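Local coordinates for AbiEi antitoxin C-terminal domain-containing protein (Mycobacterium tuberculosis, PDB 1ZEL) that is of unknown function but probably binds DNA through a winged-helix region and carries a domain related to AbiEi antitoxins, at residues Ala158-Leu163 against Asp216-Arg221; Val165-Asp170 against Leu207-Ala212. All blocks are in the same frame, centred on the assembly; numbering follows the deposited sequence.

Interaction 1: Ala158-Leu163 against Asp216-Arg221; sequences APRPAL and DERLER
Arg160 and Arg218 have the nearest CA atoms across the contact, 9.7 Å apart, so long side chains bridge the backbones. Arg160 is the N-cap residue of helix 161-166, in the link from helix 154-157; Arg218 lies in the first turn of helix 216-223. The two arginines meet along their aliphatic parts, Arg160 CD lying 3.3 Å from Arg218 CD. Arg160 CG sits over one face of the Arg218 guanidinium, 3.5 Å above its plane and toward the rim. A bend at chi3 (77°) turns that guanidinium out of line with its chain, and its edge faces the carbonyl of Ala158, with Ala158 O 2.7 Å from Arg218 NH1. The same NH1 donates to Ala155 O. The guanidinium planes stand 58° apart, and Arg160 NE stays 5.1 Å from Arg218 NE. Glu184 probably eases this closeness of like charges: it forms a salt bridge with Arg160 NH2 and a long, weak ion pair with Arg218 NE. Leu163 CB covers part of one Arg160 guanidinium face. At the surface of the AbiEi-type domain, an arginine thus reaches from one helix to backbone carbonyls in and just after another, short helix.

Interaction 2: Val165-Asp170 against Leu207-Ala212; sequences VRRRLD and LDDLVA. With NA (sodium ion), chain C.
Arg167 and Asp209 meet at a sodium site between a Schellman-type helix end and a second helix. Helix 161-166 stops at this point: Arg168 takes a positive phi (62°) and Arg168 N bonds to Val165 O at 3.1 Å. Arg167, just before that turn, directs its side chain toward helix 207-212, where it meets Asp209; outside the two segments it also packs on Tyr115 and Asp213.

The ionic contact is a salt bridge of two weak hydrogen bonds from one nitrogen. Arg167 NH2 is 2.9 Å from Asp209 OD1, but that bond is strongly bent (121°); to Asp209 OD2 it is straighter (162°) and longer, at 3.5 Å. OD2 lies at the guanidinium edge in its plane, whereas OD1 comes in obliquely; the guanidinium and carboxylate planes are steeply inclined to each other. Bends at chi2 and chi3 fold the arginine chain to bring its head there.

Metal binding uses Asp209 twice. With CG anti to the backbone N, its carboxylate swings round so that OD1 reaches the sodium at 2.2 Å while Asp209 O binds it at 2.5 Å, closing a chelate through a single residue. Asp213 OD2 is a further ligand. Two carboxylates beside the ion would probably help to offset the positive charge of the guanidinium next to it, an unusual neighbour for a cation: Arg167 NH1 is 2.7 Å from the sodium.

Overall arrangement
Interactions 1 and 2 lie on the same side of the chain's centre, with their own centres about 12 Å apart, and both are surface contacts of the AbiEi-type domain. Helix 161-166 serves both: its N-terminal approach takes part in interaction 1 and its C-terminal end in interaction 2. The partners, helices 207-212 and 216-223, follow each other in the chain; because the later helix pairs with the earlier segment, interaction 2 is nested inside the loop that interaction 1 closes. Asp213, between those two helices, joins the sites: its side chain binds the sodium and its carbonyl accepts a weak bond from Arg160. Together the contacts link one helix, at both ends, to a successive helix pair.

Interaction 1: Ala158-Leu163 against Asp216-Arg221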
loop_
_atom_site.group_PDB
_atom_site.type_symbol
_atom_site.label_atom_id
_atom_site.label_comp_id
_atom_site.label_asym_id
_atom_site.label_seq_id
_atom_site.Cartn_x
_atom_site.Cartn_y
_atom_site.Cartn_z
ATOM N N ALA A 158 9.108 8.169 -0.323
ATOM C CA ALA A 158 8.107 8.642 -1.263
ATOM C C ALA A 158 8.727 8.868 -2.651
ATOM O O ALA A 158 9.922 9.120 -2.748
ATOM C CB ALA A 158 7.531 9.962 -0.725
ATOM N N PRO A 159 7.927 8.790 -3.730
ATOM C CA PRO A 159 8.524 9.073 -5.026
ATOM C C PRO A 159 9.019 10.515 -5.072
ATOM O O PRO A 159 8.523 11.365 -4.321
ATOM C CB PRO A 159 7.359 8.895 -6.004
ATOM C CG PRO A 159 6.168 9.161 -5.179
ATOM C CD PRO A 159 6.499 8.474 -3.863
ATOM N N ARG A 160 10.009 10.772 -5.919
ATOM C CA ARG A 160 10.419 12.137 -6.138
ATOM C C ARG A 160 9.277 12.880 -6.804
ATOM O O ARG A 160 8.731 12.384 -7.793
ATOM C CB ARG A 160 11.675 12.187 -7.013
ATOM C CG ARG A 160 12.936 11.790 -6.262
ATOM C CD ARG A 160 14.046 11.258 -7.174
ATOM N NE ARG A 160 13.927 11.621 -8.582
ATOM C CZ ARG A 160 13.637 10.765 -9.569
ATOM N NH1 ARG A 160 13.560 11.236 -10.808
ATOM N NH2 ARG A 160 13.420 9.446 -9.335
ATOM N N PRO A 161 8.896 14.052 -6.261
ATOM C CA PRO A 161 7.900 14.880 -6.952
ATOM C C PRO A 161 8.195 15.066 -8.442
ATOM O O PRO A 161 7.265 14.995 -9.237
ATOM C CB PRO A 161 7.981 16.212 -6.219
ATOM C CG PRO A 161 8.340 15.790 -4.788
ATOM C CD PRO A 161 9.338 14.679 -4.993
ATOM N N ALA A 162 9.453 15.319 -8.816
ATOM C CA ALA A 162 9.787 15.516 -10.235
ATOM C C ALA A 162 9.472 14.292 -11.071
ATOM O O ALA A 162 9.150 14.422 -12.259
ATOM C CB ALA A 162 11.251 15.917 -10.419
ATOM N N LEU A 163 9.585 13.103 -10.463
ATOM C CA LEU A 163 9.244 11.859 -11.137
ATOM C C LEU A 163 7.729 11.820 -11.391
ATOM O O LEU A 163 7.296 11.549 -12.517
ATOM C CB LEU A 163 9.720 10.613 -10.346
ATOM C CG LEU A 163 9.186 9.306 -10.965
ATOM C CD1 LEU A 163 9.941 8.918 -12.246
ATOM C CD2 LEU A 163 9.141 8.155 -9.982
ATOM N N ASP A 216 19.744 6.009 -8.910
ATOM C CA ASP A 216 20.680 5.110 -8.236
ATOM C C ASP A 216 21.186 5.653 -6.889
ATOM O O ASP A 216 21.495 4.876 -5.994
ATOM C CB ASP A 216 21.817 4.708 -9.168
ATOM C CG ASP A 216 21.316 3.948 -10.411
ATOM O OD1 ASP A 216 20.160 3.452 -10.448
ATOM O OD2 ASP A 216 22.072 3.859 -11.373
ATOM N N GLU A 217 21.250 6.974 -6.723
ATOM C CA GLU A 217 21.615 7.508 -5.404
ATOM C C GLU A 217 20.557 7.161 -4.361
ATOM O O GLU A 217 20.891 6.819 -3.230
ATOM C CB GLU A 217 21.835 9.019 -5.406
ATOM C CG GLU A 217 22.216 9.513 -3.992
ATOM C CD GLU A 217 22.420 11.025 -3.869
ATOM O OE1 GLU A 217 22.883 11.654 -4.850
ATOM O OE2 GLU A 217 22.125 11.574 -2.783
ATOM N N ARG A 218 19.288 7.286 -4.725
ATOM C CA ARG A 218 18.209 6.928 -3.783
ATOM C C ARG A 218 18.223 5.449 -3.496
ATOM O O ARG A 218 18.052 5.046 -2.354
ATOM C CB ARG A 218 16.852 7.329 -4.325
ATOM C CG ARG A 218 16.659 8.807 -4.267
ATOM C CD ARG A 218 15.413 9.222 -5.001
ATOM N NE ARG A 218 14.208 8.952 -4.223
ATOM C CZ ARG A 218 13.752 9.732 -3.249
ATOM N NH1 ARG A 218 12.642 9.405 -2.626
ATOM N NH2 ARG A 218 14.390 10.834 -2.911
ATOM N N LEU A 219 18.444 4.630 -4.526
ATOM C CA LEU A 219 18.559 3.179 -4.326
ATOM C C LEU A 219 19.632 2.867 -3.286
ATOM O O LEU A 219 19.418 2.097 -2.343
ATOM C CB LEU A 219 18.899 2.480 -5.649
ATOM C CG LEU A 219 17.712 2.327 -6.615
ATOM C CD1 LEU A 219 18.205 1.692 -7.916
ATOM C CD2 LEU A 219 16.574 1.478 -6.006
ATOM N N GLU A 220 20.783 3.507 -3.447
ATOM C CA GLU A 220 21.900 3.243 -2.604
ATOM C C GLU A 220 21.602 3.621 -1.144
ATOM O O GLU A 220 21.999 2.911 -0.213
ATOM C CB GLU A 220 23.096 4.016 -3.156
ATOM C CG GLU A 220 24.345 3.907 -2.330
ATOM C CD GLU A 220 25.465 4.764 -2.878
ATOM O OE1 GLU A 220 25.274 5.433 -3.925
ATOM O OE2 GLU A 220 26.539 4.761 -2.246
ATOM N N ARG A 221 20.914 4.738 -0.941
ATOM C CA ARG A 221 20.666 5.214 0.422
ATOM C C ARG A 221 19.605 4.322 1.080
ATOM O O ARG A 221 19.670 4.040 2.269
ATOM C CB ARG A 221 20.247 6.678 0.422
ATOM C CG ARG A 221 21.383 7.633 0.018
ATOM C CD ARG A 221 20.894 9.069 0.092
ATOM N NE ARG A 221 20.430 9.409 1.438
ATOM C CZ ARG A 221 19.413 10.227 1.699
ATOM N NH1 ARG A 221 18.741 10.792 0.702
ATOM N NH2 ARG A 221 19.058 10.466 2.956
#

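Interaction 2: Val165-Asp170 against Leu207-Ala212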
loop_
_atom_site.group_PDB
_atom_site.type_symbol
_atom_site.label_atom_id
_atom_site.label_comp_id
_atom_site.label_asym_id
_atom_site.label_seq_id
_atom_site.Cartn_x
_atom_site.Cartn_y
_atom_site.Cartn_z
ATOM N N VAL A 165 5.661 14.252 -11.747
ATOM C CA VAL A 165 5.352 15.210 -12.814
ATOM C C VAL A 165 5.671 14.626 -14.205
ATOM O O VAL A 165 4.833 14.690 -15.133
ATOM C CB VAL A 165 6.114 16.563 -12.593
ATOM C CG1 VAL A 165 5.977 17.462 -13.783
ATOM C CG2 VAL A 165 5.578 17.255 -11.361
ATOM N N ARG A 166 6.867 14.059 -14.342
ATOM C CA ARG A 166 7.301 13.430 -15.593
ATOM C C ARG A 166 6.389 12.268 -15.953
ATOM O O ARG A 166 6.136 12.023 -17.129
ATOM C CB ARG A 166 8.763 12.961 -15.496
ATOM C CG ARG A 166 9.274 12.100 -16.668
ATOM C CD ARG A 166 9.224 12.903 -17.986
ATOM N NE ARG A 166 9.574 12.106 -19.169
ATOM C CZ ARG A 166 8.758 11.246 -19.786
ATOM N NH1 ARG A 166 7.517 11.039 -19.339
ATOM N NH2 ARG A 166 9.185 10.586 -20.859
ATOM N N ARG A 167 5.881 11.567 -14.944
ATOM C CA ARG A 167 5.036 10.391 -15.157
ATOM C C ARG A 167 3.547 10.705 -15.320
ATOM O O ARG A 167 2.729 9.784 -15.474
ATOM C CB ARG A 167 5.210 9.374 -14.015
ATOM C CG ARG A 167 6.637 8.868 -13.805
ATOM C CD ARG A 167 7.021 7.901 -14.901
ATOM N NE ARG A 167 6.394 6.592 -14.669
ATOM C CZ ARG A 167 6.390 5.607 -15.563
ATOM N NH1 ARG A 167 7.005 5.771 -16.742
ATOM N NH2 ARG A 167 5.798 4.453 -15.274
ATOM N N ARG A 168 3.208 11.998 -15.267
ATOM C CA ARG A 168 1.825 12.501 -15.343
ATOM C C ARG A 168 0.994 11.994 -14.175
ATOM O O ARG A 168 -0.211 11.773 -14.320
ATOM C CB ARG A 168 1.118 12.157 -16.687
ATOM C CG ARG A 168 1.973 12.193 -17.951
ATOM C CD ARG A 168 2.684 13.515 -18.164
ATOM N NE ARG A 168 3.751 13.379 -19.168
ATOM C CZ ARG A 168 4.779 14.217 -19.301
ATOM N NH1 ARG A 168 4.891 15.274 -18.495
ATOM N NH2 ARG A 168 5.701 14.004 -20.237
ATOM N N LEU A 169 1.629 11.827 -13.013
ATOM C CA LEU A 169 0.913 11.427 -11.805
ATOM C C LEU A 169 0.666 12.652 -10.918
ATOM O O LEU A 169 1.484 13.575 -10.851
ATOM C CB LEU A 169 1.656 10.312 -11.049
ATOM C CG LEU A 169 1.853 9.009 -11.863
ATOM C CD1 LEU A 169 2.701 7.989 -11.121
ATOM C CD2 LEU A 169 0.510 8.383 -12.229
ATOM N N ASP A 170 -0.483 12.664 -10.270
ATOM C CA ASP A 170 -0.875 13.803 -9.494
ATOM C C ASP A 170 0.043 13.860 -8.287
ATOM O O ASP A 170 0.274 12.826 -7.630
ATOM C CB ASP A 170 -2.318 13.667 -9.032
ATOM C CG ASP A 170 -2.773 14.886 -8.268
ATOM O OD1 ASP A 170 -3.282 15.812 -8.911
ATOM O OD2 ASP A 170 -2.570 14.943 -7.047
ATOM N N LEU A 207 9.726 -4.514 -15.508
ATOM C CA LEU A 207 10.958 -4.107 -14.830
ATOM C C LEU A 207 11.676 -2.987 -15.553
ATOM O O LEU A 207 12.270 -2.140 -14.907
ATOM C CB LEU A 207 11.922 -5.296 -14.640
ATOM C CG LEU A 207 11.476 -6.358 -13.642
ATOM C CD1 LEU A 207 12.533 -7.426 -13.568
ATOM C CD2 LEU A 207 11.269 -5.707 -12.241
ATOM N N ASP A 208 11.661 -2.980 -16.890
ATOM C CA ASP A 208 12.338 -1.882 -17.612
ATOM C C ASP A 208 11.748 -0.515 -17.195
ATOM O O ASP A 208 12.484 0.463 -16.902
ATOM C CB ASP A 208 12.237 -2.074 -19.131
ATOM C CG ASP A 208 10.797 -2.333 -19.631
ATOM O OD1 ASP A 208 9.798 -2.391 -18.862
ATOM O OD2 ASP A 208 10.661 -2.501 -20.850
ATOM N N ASP A 209 10.416 -0.494 -17.114
ATOM C CA ASP A 209 9.657 0.691 -16.737
ATOM C C ASP A 209 10.052 1.125 -15.319
ATOM O O ASP A 209 10.320 2.298 -15.078
ATOM C CB ASP A 209 8.154 0.374 -16.820
ATOM C CG ASP A 209 7.263 1.623 -16.833
ATOM O OD1 ASP A 209 7.767 2.765 -16.675
ATOM O OD2 ASP A 209 6.041 1.451 -17.026
ATOM N N LEU A 210 10.091 0.180 -14.385
ATOM C CA LEU A 210 10.459 0.489 -12.992
ATOM C C LEU A 210 11.873 1.063 -12.876
ATOM O O LEU A 210 12.110 2.128 -12.268
ATOM C CB LEU A 210 10.312 -0.782 -12.144
ATOM C CG LEU A 210 10.927 -0.834 -10.739
ATOM C CD1 LEU A 210 10.353 0.190 -9.808
ATOM C CD2 LEU A 210 10.728 -2.224 -10.141
ATOM N N VAL A 211 12.807 0.369 -13.509
ATOM C CA VAL A 211 14.229 0.666 -13.403
ATOM C C VAL A 211 14.551 2.043 -13.985
ATOM O O VAL A 211 15.343 2.783 -13.412
ATOM C CB VAL A 211 15.050 -0.457 -14.090
ATOM C CG1 VAL A 211 16.486 -0.010 -14.352
ATOM C CG2 VAL A 211 15.030 -1.714 -13.225
ATOM N N ALA A 212 13.938 2.382 -15.116
ATOM C CA ALA A 212 14.054 3.726 -15.681
ATOM C C ALA A 212 13.598 4.853 -14.727
ATOM O O ALA A 212 14.014 6.001 -14.887
ATOM C CB ALA A 212 13.288 3.814 -17.013
HETATM NA NA NA C . 9.197 4.378 -16.041
#